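Local structure of soluble lytic murein transglycosylase (Pseudomonas aeruginosa, 5OHU) at residues R344-R349 with A594-I599. The protein cleaves the glycan strands of bacterial peptidoglycan as a lytic transglycosylase, acting in both exolytic and endolytic turnover of the cell wall. Sequence-based numbering, arbitrary orientation.
Sequences RYWQAR and AFDVWI
Asp596 reaches across from the first turn of helix 595-600 and meets three side chains of helix 341-354. The tight side is aromatic. Trp346 pushes the benzo end of its indole edge-on at the other backbone, CZ2 lying 3.3 Å from Asp596 O. Its CH2 sits 3.7 Å from Val597 CG2. Tyr345 CE2 lies over the centre of the indole face, and on the pyrrole edge Trp346 NE1 hydrogen-bonds Glu600 OE1. Tyr345 OH gives a 2.7 Å hydrogen bond to the anti lone pair of Asp596 OD2; ring and carboxylate planes stand 65° apart. Here the lysozyme-like SLT domain, to which 594-599 belongs, packs against helix 341-354 of the largely helical chain; the local axes of 344-349 and 595-599 approach to 12.6 Å, their N-to-C directions 137° apart. Arg382, on helix 374-383, bonds Tyr345 OH and salt-bridges Asp596 OD2, where its charge would probably help keep the aspartate ionised. Toward Arg349 the fit is looser and wetter. Bent at chi2 (72°), that side chain leaves NE 3.7 Å from Asp596 OD2, a long salt bridge. A water links the two side chains, accepting from Arg349 NE at 2.8 Å and donating to Asp596 OD1 at 2.9 Å.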
loop_
_atom_site.group_PDB
_atom_site.type_symbol
_atom_site.label_atom_id
_atom_site.label_comp_id
_atom_site.label_asym_id
_atom_site.label_seq_id
_atom_site.Cartn_x
_atom_site.Cartn_y
_atom_site.Cartn_z
ATOM N N ARG A 344 -18.273 -14.163 -3.370
ATOM C CA ARG A 344 -19.648 -14.343 -3.832
ATOM C C ARG A 344 -19.656 -14.630 -5.325
ATOM O O ARG A 344 -20.384 -15.516 -5.797
ATOM C CB ARG A 344 -20.498 -13.109 -3.511
ATOM C CG ARG A 344 -20.894 -12.991 -2.036
ATOM C CD ARG A 344 -21.873 -11.853 -1.796
ATOM N NE ARG A 344 -21.133 -10.603 -1.656
ATOM C CZ ARG A 344 -21.557 -9.406 -2.052
ATOM N NH1 ARG A 344 -22.750 -9.276 -2.618
ATOM N NH2 ARG A 344 -20.778 -8.345 -1.861
ATOM N N TYR A 345 -18.821 -13.918 -6.086
ATOM C CA TYR A 345 -18.745 -14.216 -7.508
ATOM C C TYR A 345 -18.242 -15.632 -7.741
ATOM O O TYR A 345 -18.830 -16.382 -8.524
ATOM C CB TYR A 345 -17.853 -13.213 -8.254
ATOM C CG TYR A 345 -17.668 -13.655 -9.690
ATOM C CD1 TYR A 345 -18.704 -13.479 -10.627
ATOM C CD2 TYR A 345 -16.490 -14.288 -10.103
ATOM C CE1 TYR A 345 -18.577 -13.911 -11.934
ATOM C CE2 TYR A 345 -16.338 -14.717 -11.411
ATOM C CZ TYR A 345 -17.388 -14.523 -12.322
ATOM O OH TYR A 345 -17.243 -14.950 -13.625
ATOM N N TRP A 346 -17.131 -16.010 -7.099
ATOM C CA TRP A 346 -16.554 -17.308 -7.429
ATOM C C TRP A 346 -17.395 -18.465 -6.902
ATOM O O TRP A 346 -17.393 -19.538 -7.513
ATOM C CB TRP A 346 -15.101 -17.377 -6.956
ATOM C CG TRP A 346 -14.202 -16.645 -7.946
ATOM C CD1 TRP A 346 -13.527 -15.477 -7.740
ATOM C CD2 TRP A 346 -13.958 -17.010 -9.317
ATOM N NE1 TRP A 346 -12.849 -15.105 -8.883
ATOM C CE2 TRP A 346 -13.107 -16.023 -9.869
ATOM C CE3 TRP A 346 -14.379 -18.069 -10.130
ATOM C CZ2 TRP A 346 -12.664 -16.072 -11.203
ATOM C CZ3 TRP A 346 -13.933 -18.126 -11.461
ATOM C CH2 TRP A 346 -13.084 -17.139 -11.978
ATOM N N GLN A 347 -18.180 -18.260 -5.844
ATOM C CA GLN A 347 -19.116 -19.307 -5.450
ATOM C C GLN A 347 -20.131 -19.585 -6.558
ATOM O O GLN A 347 -20.351 -20.742 -6.942
ATOM C CB GLN A 347 -19.829 -18.939 -4.152
ATOM C CG GLN A 347 -20.924 -19.941 -3.826
ATOM C CD GLN A 347 -21.462 -19.772 -2.415
ATOM O OE1 GLN A 347 -22.598 -19.375 -2.228
ATOM N NE2 GLN A 347 -20.629 -20.058 -1.419
ATOM N N ALA A 348 -20.763 -18.528 -7.079
ATOM C CA ALA A 348 -21.699 -18.690 -8.189
ATOM C C ALA A 348 -21.009 -19.277 -9.418
ATOM O O ALA A 348 -21.541 -20.192 -10.056
ATOM C CB ALA A 348 -22.338 -17.342 -8.531
ATOM N N ARG A 349 -19.807 -18.789 -9.744
ATOM C CA ARG A 349 -19.165 -19.176 -11.001
ATOM C C ARG A 349 -18.599 -20.592 -10.940
ATOM O O ARG A 349 -18.706 -21.350 -11.919
ATOM C CB ARG A 349 -18.070 -18.160 -11.380
ATOM C CG ARG A 349 -17.227 -18.553 -12.627
ATOM C CD ARG A 349 -18.099 -18.386 -13.883
ATOM N NE ARG A 349 -17.415 -18.813 -15.105
ATOM C CZ ARG A 349 -18.013 -19.201 -16.234
ATOM N NH1 ARG A 349 -19.331 -19.246 -16.322
ATOM N NH2 ARG A 349 -17.284 -19.563 -17.275
ATOM N N ALA A 594 -10.026 -19.381 -19.211
ATOM C CA ALA A 594 -10.995 -18.299 -19.196
ATOM C C ALA A 594 -10.369 -17.046 -18.591
ATOM O O ALA A 594 -9.531 -17.120 -17.694
ATOM C CB ALA A 594 -12.248 -18.705 -18.409
ATOM N N PHE A 595 -10.797 -15.887 -19.090
ATOM C CA PHE A 595 -10.205 -14.617 -18.667
ATOM C C PHE A 595 -10.399 -14.348 -17.168
ATOM O O PHE A 595 -9.518 -13.770 -16.523
ATOM C CB PHE A 595 -10.810 -13.476 -19.481
ATOM C CG PHE A 595 -12.164 -13.067 -18.997
ATOM C CD1 PHE A 595 -13.285 -13.799 -19.345
ATOM C CD2 PHE A 595 -12.311 -11.977 -18.154
ATOM C CE1 PHE A 595 -14.540 -13.436 -18.886
ATOM C CE2 PHE A 595 -13.565 -11.603 -17.676
ATOM C CZ PHE A 595 -14.685 -12.332 -18.044
ATOM N N ASP A 596 -11.546 -14.724 -16.596
ATOM C CA ASP A 596 -11.752 -14.407 -15.184
ATOM C C ASP A 596 -10.907 -15.307 -14.275
ATOM O O ASP A 596 -10.409 -14.841 -13.241
ATOM C CB ASP A 596 -13.246 -14.469 -14.826
ATOM C CG ASP A 596 -13.885 -15.807 -15.152
ATOM O OD1 ASP A 596 -13.219 -16.668 -15.760
ATOM O OD2 ASP A 596 -15.070 -16.001 -14.803
ATOM N N VAL A 597 -10.696 -16.571 -14.659
ATOM C CA VAL A 597 -9.760 -17.418 -13.927
ATOM C C VAL A 597 -8.343 -16.852 -14.014
ATOM O O VAL A 597 -7.614 -16.790 -13.014
ATOM C CB VAL A 597 -9.817 -18.868 -14.447
ATOM C CG1 VAL A 597 -8.682 -19.713 -13.800
ATOM C CG2 VAL A 597 -11.167 -19.505 -14.165
ATOM N N TRP A 598 -7.919 -16.457 -15.215
ATOM C CA TRP A 598 -6.561 -15.938 -15.372
ATOM C C TRP A 598 -6.334 -14.719 -14.495
ATOM O O TRP A 598 -5.312 -14.623 -13.808
ATOM C CB TRP A 598 -6.264 -15.586 -16.830
ATOM C CG TRP A 598 -4.801 -15.224 -17.000
ATOM C CD1 TRP A 598 -3.752 -16.099 -17.147
ATOM C CD2 TRP A 598 -4.222 -13.905 -17.003
ATOM N NE1 TRP A 598 -2.564 -15.401 -17.253
ATOM C CE2 TRP A 598 -2.830 -14.058 -17.179
ATOM C CE3 TRP A 598 -4.750 -12.615 -16.908
ATOM C CZ2 TRP A 598 -1.965 -12.972 -17.244
ATOM C CZ3 TRP A 598 -3.884 -11.533 -16.970
ATOM C CH2 TRP A 598 -2.507 -11.722 -17.131
ATOM N N ILE A 599 -7.286 -13.780 -14.494
ATOM C CA ILE A 599 -7.147 -12.585 -13.667
ATOM C C ILE A 599 -7.088 -12.968 -12.202
ATOM O O ILE A 599 -6.238 -12.479 -11.447
ATOM C CB ILE A 599 -8.298 -11.597 -13.930
ATOM C CG1 ILE A 599 -8.107 -10.896 -15.276
ATOM C CG2 ILE A 599 -8.297 -10.523 -12.854
ATOM C CD1 ILE A 599 -9.427 -10.504 -15.919
HETATM O O HOH W 1 -14.740 -19.078 -15.894
#